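Local coordinates for putative mandelate racemase (Salmonella typhimurium, PDB 2O56), which probably acts as a magnesium-dependent hydro-lyase (dehydratase) of the enolase superfamily, though its substrate is not established, at residues E247-P252 with A256-V261; K172-A177 with H223-T228; F284-S289 with H314-T319. All coordinates share one frame; numbering follows the deposited sequence.

Interaction 1. Residues E247-P252 with A256-V261. With MG (magnesium ion), chain I.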
ATOM      1  N   GLU A 247      -7.048 -11.248  25.211  1.00 22.35           N
ATOM      2  CA  GLU A 247      -8.419 -10.841  24.877  1.00 22.80           C
ATOM      3  C   GLU A 247      -8.653  -9.341  25.079  1.00 23.91           C
ATOM      4  O   GLU A 247      -8.327  -8.775  26.126  1.00 22.97           O
ATOM      5  CB  GLU A 247      -9.459 -11.648  25.699  1.00 21.39           C
ATOM      6  CG  GLU A 247     -10.871 -11.146  25.517  1.00 25.78           C
ATOM      7  CD  GLU A 247     -11.925 -12.015  26.164  1.00 35.46           C
ATOM      8  OE1 GLU A 247     -11.701 -13.233  26.362  1.00 40.72           O
ATOM      9  OE2 GLU A 247     -12.997 -11.469  26.478  1.00 39.72           O
ATOM     10  N   GLU A 248      -9.226  -8.699  24.066  1.00 26.26           N
ATOM     11  CA  GLU A 248      -9.499  -7.268  24.106  1.00 21.05           C
ATOM     12  C   GLU A 248      -8.376  -6.391  24.668  1.00 20.51           C
ATOM     13  O   GLU A 248      -8.615  -5.609  25.594  1.00 25.37           O
ATOM     14  CB  GLU A 248     -10.791  -7.013  24.906  1.00 31.18           C
ATOM     15  CG  GLU A 248     -12.062  -7.416  24.167  1.00 31.24           C
ATOM     16  CD  GLU A 248     -13.263  -6.627  24.620  1.00 40.80           C
ATOM     17  OE1 GLU A 248     -13.626  -6.765  25.798  1.00 37.57           O
ATOM     18  OE2 GLU A 248     -13.843  -5.870  23.806  1.00 37.43           O
ATOM     19  N   PRO A 249      -7.154  -6.484  24.103  1.00 23.22           N
ATOM     20  CA  PRO A 249      -6.090  -5.640  24.644  1.00 22.47           C
ATOM     21  C   PRO A 249      -6.420  -4.141  24.476  1.00 25.25           C
ATOM     22  O   PRO A 249      -5.970  -3.296  25.247  1.00 22.01           O
ATOM     23  CB  PRO A 249      -4.885  -6.022  23.779  1.00 23.65           C
ATOM     24  CG  PRO A 249      -5.474  -6.555  22.502  1.00 28.18           C
ATOM     25  CD  PRO A 249      -6.696  -7.270  22.937  1.00 25.40           C
ATOM     26  N   VAL A 250      -7.237  -3.810  23.485  1.00 23.50           N
ATOM     27  CA  VAL A 250      -7.513  -2.410  23.202  1.00 18.45           C
ATOM     28  C   VAL A 250      -8.948  -2.365  22.607  1.00 24.20           C
ATOM     29  O   VAL A 250      -9.441  -3.370  22.098  1.00 25.19           O
ATOM     30  CB  VAL A 250      -6.437  -1.837  22.219  1.00 23.81           C
ATOM     31  CG1 VAL A 250      -6.513  -2.529  20.826  1.00 25.09           C
ATOM     32  CG2 VAL A 250      -6.589  -0.344  22.054  1.00 37.59           C
ATOM     33  N   MET A 251      -9.634  -1.233  22.726  1.00 22.97           N
ATOM     34  CA  MET A 251     -10.977  -1.088  22.146  1.00 25.20           C
ATOM     35  C   MET A 251     -10.919  -1.138  20.609  1.00 26.02           C
ATOM     36  O   MET A 251      -9.856  -0.898  20.048  1.00 26.75           O
ATOM     37  CB  MET A 251     -11.605   0.223  22.633  1.00 26.40           C
ATOM     38  CG  MET A 251     -10.964   1.477  22.092  1.00 28.95           C
ATOM     39  SD  MET A 251     -11.691   2.973  22.815  1.00 27.82           S
ATOM     40  CE  MET A 251     -10.651   4.235  22.080  1.00 22.75           C
ATOM     41  N   PRO A 252     -12.060  -1.445  19.930  1.00 26.69           N
ATOM     42  CA  PRO A 252     -12.089  -1.624  18.477  1.00 18.08           C
ATOM     43  C   PRO A 252     -12.310  -0.382  17.608  1.00 24.35           C
ATOM     44  O   PRO A 252     -12.357  -0.513  16.390  1.00 21.67           O
ATOM     45  CB  PRO A 252     -13.278  -2.590  18.274  1.00 19.73           C
ATOM     46  CG  PRO A 252     -14.183  -2.325  19.397  1.00 25.18           C
ATOM     47  CD  PRO A 252     -13.388  -1.723  20.527  1.00 21.67           C
ATOM     48  N   ALA A 256      -6.682  -0.132  13.632  1.00 23.30           N
ATOM     49  CA  ALA A 256      -5.226  -0.107  13.436  1.00 22.20           C
ATOM     50  C   ALA A 256      -4.489  -0.312  14.743  1.00 24.36           C
ATOM     51  O   ALA A 256      -3.360  -0.808  14.740  1.00 26.40           O
ATOM     52  CB  ALA A 256      -4.771   1.192  12.758  1.00 23.23           C
ATOM     53  N   GLN A 257      -5.133   0.062  15.853  1.00 20.77           N
ATOM     54  CA  GLN A 257      -4.551  -0.101  17.180  1.00 26.36           C
ATOM     55  C   GLN A 257      -4.451  -1.586  17.543  1.00 22.35           C
ATOM     56  O   GLN A 257      -3.431  -2.030  18.066  1.00 25.06           O
ATOM     57  CB  GLN A 257      -5.351   0.660  18.248  1.00 20.19           C
ATOM     58  CG  GLN A 257      -5.580   2.142  17.966  1.00 23.94           C
ATOM     59  CD  GLN A 257      -4.355   2.883  17.487  1.00 26.77           C
ATOM     60  OE1 GLN A 257      -4.406   3.613  16.499  1.00 26.17           O
ATOM     61  NE2 GLN A 257      -3.253   2.718  18.189  1.00 21.57           N
ATOM     62  N   MET A 258      -5.504  -2.350  17.252  1.00 23.14           N
ATOM     63  CA  MET A 258      -5.447  -3.820  17.377  1.00 27.27           C
ATOM     64  C   MET A 258      -4.306  -4.447  16.572  1.00 25.32           C
ATOM     65  O   MET A 258      -3.609  -5.360  17.048  1.00 18.84           O
ATOM     66  CB  MET A 258      -6.788  -4.455  16.978  1.00 24.28           C
ATOM     67  CG  MET A 258      -6.988  -5.904  17.484  1.00 22.72           C
ATOM     68  SD  MET A 258      -7.398  -6.038  19.242  1.00 25.35           S
ATOM     69  CE  MET A 258      -8.998  -5.229  19.287  1.00 21.70           C
ATOM     70  N   LYS A 259      -4.145  -3.979  15.335  1.00 18.32           N
ATOM     71  CA  LYS A 259      -3.022  -4.382  14.493  1.00 20.08           C
ATOM     72  C   LYS A 259      -1.669  -4.032  15.120  1.00 27.08           C
ATOM     73  O   LYS A 259      -0.740  -4.850  15.088  1.00 25.36           O
ATOM     74  CB  LYS A 259      -3.170  -3.797  13.091  1.00 21.85           C
ATOM     75  CG  LYS A 259      -2.193  -4.310  12.030  1.00 23.13           C
ATOM     76  CD  LYS A 259      -1.997  -5.800  12.045  1.00 44.13           C
ATOM     77  CE  LYS A 259      -0.977  -6.225  10.987  1.00 51.86           C
ATOM     78  NZ  LYS A 259      -1.243  -5.610   9.657  1.00 48.45           N
ATOM     79  N   GLN A 260      -1.563  -2.849  15.717  1.00 24.07           N
ATOM     80  CA  GLN A 260      -0.316  -2.468  16.379  1.00 21.42           C
ATOM     81  C   GLN A 260       0.016  -3.427  17.544  1.00 24.05           C
ATOM     82  O   GLN A 260       1.160  -3.822  17.691  1.00 24.89           O
ATOM     83  CB  GLN A 260      -0.360  -0.999  16.820  1.00 28.08           C
ATOM     84  CG  GLN A 260       0.875  -0.478  17.562  1.00 34.17           C
ATOM     85  CD  GLN A 260       2.095  -0.227  16.685  1.00 34.05           C
ATOM     86  OE1 GLN A 260       2.072  -0.420  15.472  1.00 31.07           O
ATOM     87  NE2 GLN A 260       3.181   0.211  17.319  1.00 31.68           N
ATOM     88  N   VAL A 261      -0.987  -3.825  18.331  1.00 21.30           N
ATOM     89  CA  VAL A 261      -0.774  -4.797  19.412  1.00 24.21           C
ATOM     90  C   VAL A 261      -0.320  -6.149  18.830  1.00 22.81           C
ATOM     91  O   VAL A 261       0.668  -6.708  19.279  1.00 24.62           O
ATOM     92  CB  VAL A 261      -2.025  -4.941  20.356  1.00 27.16           C
ATOM     93  CG1 VAL A 261      -1.741  -5.936  21.533  1.00 19.40           C
ATOM     94  CG2 VAL A 261      -2.388  -3.591  20.955  1.00 18.65           C
TER
HETATM   95 MG    MG I2001     -14.337 -10.300  27.778  1.00 38.11          MG
HETATM   96  O   HOH W   1      -8.480  -1.556  17.442  1.00 19.51           O
HETATM   97  O   HOH W   2     -15.856 -11.712  28.573  1.00 49.56           O
HETATM   98  O   HOH W   3     -13.056  -8.287  27.460  1.00 40.13           O
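Val-250 and Met-258 bring the two backbones closest, their CA atoms 6.3 Å apart, where the irregular chain that follows strand 246-247 runs past one side of helix 255-264; no direct hydrogen bond joins the two segments. The meeting is apolar, with Val-250 at its centre. Its CG1 is placed between the backbone N and the carbonyl carbon (chi1 65°), and from there it presses on the helix backbone, 3.7 Å from Met-258 N, while CG2 lies against CB of Gln-257. The thioether of Met-258 folds back over the loop: CG stands anti to the backbone N (chi1 -162°), and bends at chi2 and chi3 carry SD to 3.8 Å from Pro-249 CG and CE to 3.4 Å from Val-250 O. The proline ring and the methionine chain cross at about a right angle. The same ring also meets Val-261, whose CG1 is 3.9 Å from Pro-249 CB. One water makes the polar link, donating to Met-251 O (3.0 Å) and accepting from Met-258 N (3.1 Å), and so satisfies an amide in the first turn of the helix. The amide end of Gln-257 leads away to Thr-228, and Asp-317 of a neighbouring subunit packs on Val-250 and Gln-257. At the opposite end of the loop, the extended side chain of Glu-247 places OE2 2.2 Å from the magnesium ion, which Glu-221, Glu-273 and waters also bind; its OE1 accepts from Lys-172 and Gln-294. The contact thus divides its chemistry: the metal and the ammonium group of Lys-172 share the two oxygens of Glu-247, one each, whereas the next few residues are held to the helix by side-chain packing and a single bridging water.

Interaction 2. Residues K172-A177 with H223-T228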
ATOM      1  N   LYS A 172      -9.704 -18.293  32.109  1.00 29.34           N
ATOM      2  CA  LYS A 172      -9.404 -16.912  31.744  1.00 28.40           C
ATOM      3  C   LYS A 172      -9.414 -15.983  32.957  1.00 28.26           C
ATOM      4  O   LYS A 172     -10.202 -16.160  33.886  1.00 32.17           O
ATOM      5  CB  LYS A 172     -10.409 -16.408  30.721  1.00 21.12           C
ATOM      6  CG  LYS A 172     -10.217 -14.929  30.341  1.00 25.06           C
ATOM      7  CD  LYS A 172     -11.158 -14.564  29.215  1.00 20.30           C
ATOM      8  CE  LYS A 172     -12.459 -13.990  29.714  1.00 26.42           C
ATOM      9  NZ  LYS A 172     -13.373 -13.803  28.511  1.00 26.65           N
ATOM     10  N   VAL A 173      -8.551 -14.976  32.922  1.00 26.07           N
ATOM     11  CA  VAL A 173      -8.350 -14.128  34.074  1.00 28.35           C
ATOM     12  C   VAL A 173      -7.829 -12.768  33.649  1.00 24.33           C
ATOM     13  O   VAL A 173      -6.946 -12.669  32.786  1.00 27.87           O
ATOM     14  CB  VAL A 173      -7.364 -14.806  35.067  1.00 25.31           C
ATOM     15  CG1 VAL A 173      -5.993 -15.029  34.422  1.00 27.04           C
ATOM     16  CG2 VAL A 173      -7.279 -14.023  36.358  1.00 28.30           C
ATOM     17  N   ASP A 174      -8.395 -11.717  34.239  1.00 25.01           N
ATOM     18  CA  ASP A 174      -7.821 -10.378  34.177  1.00 25.65           C
ATOM     19  C   ASP A 174      -7.021 -10.155  35.453  1.00 29.58           C
ATOM     20  O   ASP A 174      -7.600  -9.907  36.507  1.00 27.18           O
ATOM     21  CB  ASP A 174      -8.956  -9.340  34.066  1.00 27.83           C
ATOM     22  CG  ASP A 174      -8.456  -7.908  33.879  1.00 34.39           C
ATOM     23  OD1 ASP A 174      -7.286  -7.597  34.207  1.00 36.31           O
ATOM     24  OD2 ASP A 174      -9.267  -7.073  33.407  1.00 34.48           O
ATOM     25  N   THR A 175      -5.692 -10.224  35.346  1.00 30.64           N
ATOM     26  CA  THR A 175      -4.819 -10.090  36.510  1.00 28.90           C
ATOM     27  C   THR A 175      -4.363  -8.653  36.779  1.00 35.81           C
ATOM     28  O   THR A 175      -3.637  -8.423  37.744  1.00 28.51           O
ATOM     29  CB  THR A 175      -3.578 -10.947  36.387  1.00 32.14           C
ATOM     30  OG1 THR A 175      -2.821 -10.526  35.244  1.00 31.03           O
ATOM     31  CG2 THR A 175      -3.933 -12.425  36.289  1.00 29.33           C
ATOM     32  N   VAL A 176      -4.781  -7.697  35.939  1.00 31.79           N
ATOM     33  CA  VAL A 176      -4.270  -6.320  36.038  1.00 30.31           C
ATOM     34  C   VAL A 176      -5.224  -5.349  36.748  1.00 32.20           C
ATOM     35  O   VAL A 176      -4.779  -4.460  37.486  1.00 39.35           O
ATOM     36  CB  VAL A 176      -3.810  -5.774  34.648  1.00 31.76           C
ATOM     37  CG1 VAL A 176      -3.455  -4.304  34.710  1.00 29.63           C
ATOM     38  CG2 VAL A 176      -2.599  -6.531  34.179  1.00 22.44           C
ATOM     39  N   ALA A 177      -6.530  -5.529  36.538  1.00 33.37           N
ATOM     40  CA  ALA A 177      -7.525  -4.492  36.850  1.00 36.26           C
ATOM     41  C   ALA A 177      -7.978  -4.477  38.325  1.00 37.99           C
ATOM     42  O   ALA A 177      -8.706  -3.581  38.756  1.00 34.43           O
ATOM     43  CB  ALA A 177      -8.726  -4.618  35.920  1.00 31.66           C
ATOM     44  N   HIS A 223     -10.076  -6.520  29.026  1.00 25.47           N
ATOM     45  CA  HIS A 223     -11.336  -5.768  29.088  1.00 29.84           C
ATOM     46  C   HIS A 223     -11.304  -4.435  28.328  1.00 24.88           C
ATOM     47  O   HIS A 223     -12.228  -3.633  28.483  1.00 27.12           O
ATOM     48  CB  HIS A 223     -11.738  -5.474  30.541  1.00 26.71           C
ATOM     49  CG  HIS A 223     -12.311  -6.642  31.284  1.00 37.55           C
ATOM     50  ND1 HIS A 223     -11.614  -7.304  32.280  1.00 39.54           N
ATOM     51  CD2 HIS A 223     -13.518  -7.248  31.200  1.00 35.60           C
ATOM     52  CE1 HIS A 223     -12.366  -8.273  32.766  1.00 32.32           C
ATOM     53  NE2 HIS A 223     -13.524  -8.261  32.130  1.00 34.25           N
ATOM     54  N   ALA A 224     -10.245  -4.203  27.540  1.00 23.84           N
ATOM     55  CA  ALA A 224      -9.946  -2.897  26.939  1.00 27.45           C
ATOM     56  C   ALA A 224      -9.845  -1.767  27.956  1.00 28.97           C
ATOM     57  O   ALA A 224     -10.227  -0.619  27.666  1.00 32.05           O
ATOM     58  CB  ALA A 224     -10.954  -2.558  25.812  1.00 24.17           C
ATOM     59  N   PHE A 225      -9.318  -2.092  29.145  1.00 28.85           N
ATOM     60  CA  PHE A 225      -9.022  -1.085  30.168  1.00 29.73           C
ATOM     61  C   PHE A 225      -7.644  -0.489  29.834  1.00 25.99           C
ATOM     62  O   PHE A 225      -7.315   0.645  30.197  1.00 29.40           O
ATOM     63  CB  PHE A 225      -8.999  -1.714  31.591  1.00 24.94           C
ATOM     64  CG  PHE A 225     -10.352  -2.260  32.080  1.00 23.36           C
ATOM     65  CD1 PHE A 225     -11.559  -1.746  31.601  1.00 29.98           C
ATOM     66  CD2 PHE A 225     -10.396  -3.265  33.044  1.00 36.95           C
ATOM     67  CE1 PHE A 225     -12.780  -2.233  32.059  1.00 33.19           C
ATOM     68  CE2 PHE A 225     -11.613  -3.764  33.515  1.00 30.93           C
ATOM     69  CZ  PHE A 225     -12.814  -3.236  33.029  1.00 33.74           C
ATOM     70  N   THR A 226      -6.832  -1.280  29.152  1.00 24.91           N
ATOM     71  CA  THR A 226      -5.553  -0.833  28.630  1.00 25.63           C
ATOM     72  C   THR A 226      -5.754  -0.090  27.294  1.00 31.18           C
ATOM     73  O   THR A 226      -6.817  -0.197  26.654  1.00 25.18           O
ATOM     74  CB  THR A 226      -4.616  -2.030  28.385  1.00 26.96           C
ATOM     75  OG1 THR A 226      -5.370  -3.121  27.836  1.00 22.63           O
ATOM     76  CG2 THR A 226      -3.954  -2.492  29.700  1.00 23.54           C
ATOM     77  N   ASP A 227      -4.739   0.669  26.883  1.00 27.62           N
ATOM     78  CA  ASP A 227      -4.693   1.164  25.512  1.00 33.77           C
ATOM     79  C   ASP A 227      -3.576   0.447  24.754  1.00 30.08           C
ATOM     80  O   ASP A 227      -2.987  -0.506  25.274  1.00 26.33           O
ATOM     81  CB  ASP A 227      -4.607   2.708  25.467  1.00 24.47           C
ATOM     82  CG  ASP A 227      -3.232   3.257  25.889  1.00 36.50           C
ATOM     83  OD1 ASP A 227      -2.382   2.490  26.390  1.00 34.04           O
ATOM     84  OD2 ASP A 227      -3.002   4.482  25.732  1.00 36.77           O
ATOM     85  N   THR A 228      -3.273   0.901  23.542  1.00 28.11           N
ATOM     86  CA  THR A 228      -2.243   0.261  22.713  1.00 27.44           C
ATOM     87  C   THR A 228      -0.895   0.127  23.428  1.00 29.40           C
ATOM     88  O   THR A 228      -0.316  -0.949  23.466  1.00 26.42           O
ATOM     89  CB  THR A 228      -2.054   1.013  21.382  1.00 23.11           C
ATOM     90  OG1 THR A 228      -3.314   1.086  20.720  1.00 26.42           O
ATOM     91  CG2 THR A 228      -1.056   0.289  20.466  1.00 23.63           C
TER
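The His-223 ring receives Asp-174 at its edge, whereas the Phe-225 ring has CB of His-223 3.3 Å above one face, over its centre, and the methyl of Ala-177 at its edge. That methyl carbon, Ala-177 CB, comes within 3.6 Å of Phe-225 CD2. The histidine bond is short and fairly straight: ND1 of His-223 donates to OD2 of Asp-174 over 2.6 Å with an N-H...O angle of 163°. The oxygen lies in the ring plane and uses its anti lone pair, and carboxylate and ring planes are only 27° apart. Asp-174 extends its carboxylate across to the histidine, CG lying opposite the backbone N (chi1 -175°), while its second oxygen turns back on its own chain. There OD1 forms an Asx turn, accepting from Val-176 N (3.0 Å) nearly along the C-O axis, and a further bond from Ala-177 N (3.2 Å) arrives from above the carboxylate plane. The two amides should limit rotation of the carboxylate, and its in-plane bond to ND1 helps orient the imidazole, whose side chain lies about 5 Å from the bound magnesium ion. The pair sits at the C-terminal ends of the neighbouring parallel strands 170-173 and 217-221, with helix 195-212 packed on Val-173, Thr-175 and Val-176, and helix 228-238 beginning just beyond Asp-227, its N-cap.

Interaction 3. Residues F284-S289 with H314-T319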
ATOM      1  N   PHE A 284     -10.854  -5.934  10.894  1.00 22.67           N
ATOM      2  CA  PHE A 284      -9.997  -6.855  11.674  1.00 21.50           C
ATOM      3  C   PHE A 284      -9.609  -8.111  10.907  1.00 28.24           C
ATOM      4  O   PHE A 284      -8.573  -8.751  11.177  1.00 24.19           O
ATOM      5  CB  PHE A 284     -10.718  -7.223  12.970  1.00 22.05           C
ATOM      6  CG  PHE A 284     -10.988  -6.047  13.830  1.00 22.97           C
ATOM      7  CD1 PHE A 284      -9.986  -5.539  14.655  1.00 18.45           C
ATOM      8  CD2 PHE A 284     -12.207  -5.392  13.768  1.00 20.12           C
ATOM      9  CE1 PHE A 284     -10.204  -4.405  15.440  1.00 22.80           C
ATOM     10  CE2 PHE A 284     -12.436  -4.247  14.540  1.00 20.73           C
ATOM     11  CZ  PHE A 284     -11.427  -3.763  15.390  1.00 19.47           C
ATOM     12  N   LEU A 285     -10.452  -8.490   9.959  1.00 23.28           N
ATOM     13  CA  LEU A 285     -10.135  -9.638   9.107  1.00 27.67           C
ATOM     14  C   LEU A 285      -9.129  -9.209   8.056  1.00 27.73           C
ATOM     15  O   LEU A 285      -8.150  -9.906   7.809  1.00 26.44           O
ATOM     16  CB  LEU A 285     -11.394 -10.207   8.450  1.00 25.12           C
ATOM     17  CG  LEU A 285     -12.473 -10.721   9.405  1.00 24.49           C
ATOM     18  CD1 LEU A 285     -13.681 -11.119   8.591  1.00 22.58           C
ATOM     19  CD2 LEU A 285     -11.981 -11.892  10.171  1.00 29.25           C
ATOM     20  N   GLU A 286      -9.366  -8.043   7.466  1.00 23.73           N
ATOM     21  CA  GLU A 286      -8.480  -7.505   6.441  1.00 25.36           C
ATOM     22  C   GLU A 286      -7.112  -7.095   6.962  1.00 30.18           C
ATOM     23  O   GLU A 286      -6.129  -7.228   6.253  1.00 25.70           O
ATOM     24  CB  GLU A 286      -9.163  -6.362   5.684  1.00 30.31           C
ATOM     25  CG  GLU A 286     -10.288  -6.877   4.780  1.00 33.29           C
ATOM     26  CD  GLU A 286     -10.938  -5.789   3.953  1.00 45.77           C
ATOM     27  OE1 GLU A 286     -10.359  -4.690   3.816  1.00 53.18           O
ATOM     28  OE2 GLU A 286     -12.046  -6.031   3.443  1.00 40.93           O
ATOM     29  N   ASN A 287      -7.043  -6.622   8.201  1.00 23.03           N
ATOM     30  CA  ASN A 287      -5.776  -6.165   8.743  1.00 22.39           C
ATOM     31  C   ASN A 287      -4.990  -7.257   9.481  1.00 24.72           C
ATOM     32  O   ASN A 287      -3.864  -7.034   9.899  1.00 25.61           O
ATOM     33  CB  ASN A 287      -5.909  -4.835   9.535  1.00 24.21           C
ATOM     34  CG  ASN A 287      -6.433  -5.001  10.984  1.00 25.90           C
ATOM     35  OD1 ASN A 287      -6.693  -6.092  11.461  1.00 21.38           O
ATOM     36  ND2 ASN A 287      -6.574  -3.876  11.681  1.00 16.39           N
ATOM     37  N   GLY A 288      -5.595  -8.430   9.631  1.00 22.28           N
ATOM     38  CA  GLY A 288      -4.896  -9.606  10.197  1.00 22.02           C
ATOM     39  C   GLY A 288      -4.598  -9.511  11.680  1.00 23.72           C
ATOM     40  O   GLY A 288      -3.749 -10.254  12.198  1.00 25.00           O
ATOM     41  N   SER A 289      -5.311  -8.642  12.396  1.00 22.45           N
ATOM     42  CA  SER A 289      -4.995  -8.424  13.839  1.00 24.77           C
ATOM     43  C   SER A 289      -5.495  -9.510  14.797  1.00 25.30           C
ATOM     44  O   SER A 289      -4.850  -9.803  15.813  1.00 24.52           O
ATOM     45  CB  SER A 289      -5.494  -7.059  14.317  1.00 25.57           C
ATOM     46  OG  SER A 289      -6.884  -6.890  14.064  1.00 23.96           O
ATOM     47  N   HIS A 314     -13.758 -17.639   8.682  1.00 20.73           N
ATOM     48  CA  HIS A 314     -13.120 -18.908   8.310  1.00 17.24           C
ATOM     49  C   HIS A 314     -12.187 -18.748   7.106  1.00 20.36           C
ATOM     50  O   HIS A 314     -11.131 -19.382   7.047  1.00 25.08           O
ATOM     51  CB  HIS A 314     -14.204 -19.976   8.069  1.00 19.16           C
ATOM     52  CG  HIS A 314     -13.686 -21.392   7.978  1.00 26.63           C
ATOM     53  ND1 HIS A 314     -12.815 -21.940   8.898  1.00 25.51           N
ATOM     54  CD2 HIS A 314     -13.968 -22.384   7.097  1.00 21.04           C
ATOM     55  CE1 HIS A 314     -12.573 -23.203   8.576  1.00 21.53           C
ATOM     56  NE2 HIS A 314     -13.260 -23.498   7.486  1.00 26.61           N
ATOM     57  N   VAL A 315     -12.537 -17.845   6.183  1.00 21.01           N
ATOM     58  CA  VAL A 315     -11.651 -17.477   5.058  1.00 16.55           C
ATOM     59  C   VAL A 315     -10.264 -16.976   5.492  1.00 24.12           C
ATOM     60  O   VAL A 315      -9.284 -17.087   4.746  1.00 26.42           O
ATOM     61  CB  VAL A 315     -12.348 -16.436   4.167  1.00 26.85           C
ATOM     62  CG1 VAL A 315     -11.539 -16.129   2.895  1.00 27.06           C
ATOM     63  CG2 VAL A 315     -13.750 -16.943   3.836  1.00 24.44           C
ATOM     64  N   TYR A 316     -10.197 -16.413   6.694  1.00 20.01           N
ATOM     65  CA  TYR A 316      -8.987 -15.751   7.191  1.00 18.67           C
ATOM     66  C   TYR A 316      -8.451 -16.565   8.351  1.00 19.76           C
ATOM     67  O   TYR A 316      -7.668 -16.067   9.156  1.00 24.70           O
ATOM     68  CB  TYR A 316      -9.312 -14.328   7.676  1.00 18.36           C
ATOM     69  CG  TYR A 316      -9.866 -13.438   6.569  1.00 22.97           C
ATOM     70  CD1 TYR A 316      -9.019 -12.675   5.785  1.00 23.77           C
ATOM     71  CD2 TYR A 316     -11.230 -13.404   6.299  1.00 20.53           C
ATOM     72  CE1 TYR A 316      -9.522 -11.883   4.760  1.00 24.08           C
ATOM     73  CE2 TYR A 316     -11.755 -12.607   5.274  1.00 23.29           C
ATOM     74  CZ  TYR A 316     -10.887 -11.850   4.516  1.00 25.53           C
ATOM     75  OH  TYR A 316     -11.368 -11.043   3.513  1.00 27.11           O
ATOM     76  N   ASP A 317      -8.889 -17.819   8.429  1.00 21.28           N
ATOM     77  CA  ASP A 317      -8.384 -18.769   9.415  1.00 23.21           C
ATOM     78  C   ASP A 317      -8.613 -18.307  10.849  1.00 26.24           C
ATOM     79  O   ASP A 317      -7.742 -18.499  11.707  1.00 26.57           O
ATOM     80  CB  ASP A 317      -6.885 -19.013   9.206  1.00 22.76           C
ATOM     81  CG  ASP A 317      -6.596 -20.049   8.136  1.00 35.18           C
ATOM     82  OD1 ASP A 317      -7.471 -20.292   7.278  1.00 35.95           O
ATOM     83  OD2 ASP A 317      -5.482 -20.617   8.151  1.00 33.45           O
ATOM     84  N   LYS A 318      -9.763 -17.698  11.122  1.00 19.66           N
ATOM     85  CA  LYS A 318     -10.098 -17.379  12.517  1.00 21.42           C
ATOM     86  C   LYS A 318     -10.904 -18.496  13.119  1.00 21.73           C
ATOM     87  O   LYS A 318     -11.656 -19.208  12.434  1.00 23.66           O
ATOM     88  CB  LYS A 318     -10.806 -16.022  12.717  1.00 21.73           C
ATOM     89  CG  LYS A 318     -10.326 -14.887  11.813  1.00 25.26           C
ATOM     90  CD  LYS A 318      -8.923 -14.483  12.130  1.00 33.19           C
ATOM     91  CE  LYS A 318      -8.431 -13.426  11.167  1.00 26.95           C
ATOM     92  NZ  LYS A 318      -6.943 -13.543  11.009  1.00 26.31           N
ATOM     93  N   THR A 319     -10.696 -18.690  14.410  1.00 25.77           N
ATOM     94  CA  THR A 319     -11.542 -19.588  15.169  1.00 22.06           C
ATOM     95  C   THR A 319     -12.391 -18.758  16.129  1.00 26.72           C
ATOM     96  O   THR A 319     -12.153 -17.563  16.308  1.00 27.20           O
ATOM     97  CB  THR A 319     -10.729 -20.631  15.924  1.00 22.07           C
ATOM     98  OG1 THR A 319      -9.764 -19.965  16.738  1.00 29.03           O
ATOM     99  CG2 THR A 319     -10.027 -21.532  14.952  1.00 25.90           C
TER
HETATM  100  O   HOH W   4      -6.873 -11.860   8.704  1.00 22.94           O
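Lys-318 NZ is held by several groups: a water 2.9 Å away joins it to Leu-285 O across the contact, and NZ also donates to Leu-290 O and weakly to Tyr-316 O (3.2 Å). Leu-285 makes the apolar part of the contact. Its CB stands over one face of the Tyr-316 ring, a CH-pi approach of 3.9 Å to the centroid and 13° off the normal, and CD1 lies beyond the rim on the same side, near CD2 and CE2 of Tyr-316. The other methyl, CD2, rests 3.8 Å from Lys-318 CG. A bend at chi2 (-67°) turns the lysine chain obliquely across the leucine. The tyrosine OH is hydrogen-bonded to Glu-286 of a neighbouring subunit, which ties the far end of the ring to the subunit interface. Two residues after Leu-285, Asn-287 OD1 accepts from Ser-289 OG at 2.7 Å and from Ser-289 N at 3.0 Å, the second bond closing an Asx turn. Asp-317, with positive phi, is the C-prime residue of a Schellman motif ending helix 302-314. The end of helix 277-286 thus packs on the turn that leads from helix 302-314 to strand 319-320, within the modified TIM barrel, (beta/alpha)7beta, of the enolase superfamily.

In the fold
Along the chain the contacts come in series, interaction 2 first, then 1, then 3, and all belong to the C-terminal barrel domain with its parallel strands from 170-173 to 319-320. Interactions 1 and 2 have centres 12 Å apart and touch directly, as where Thr-226 OG1 probably bonds to Pro-249 O. Interaction 2 joins the ends of two neighbouring strands, interaction 1 the loop after strand 246-247 to helix 255-264. Interaction 3 lies 14 Å from interaction 1 between centres and meets it where helix 255-264 adjoins the end of helix 277-286; it stays about 10 Å, nearest atoms, from interaction 2. Interactions 1 and 2 border the metal site, while interaction 3 lies away from it; all three also meet neighbouring subunits.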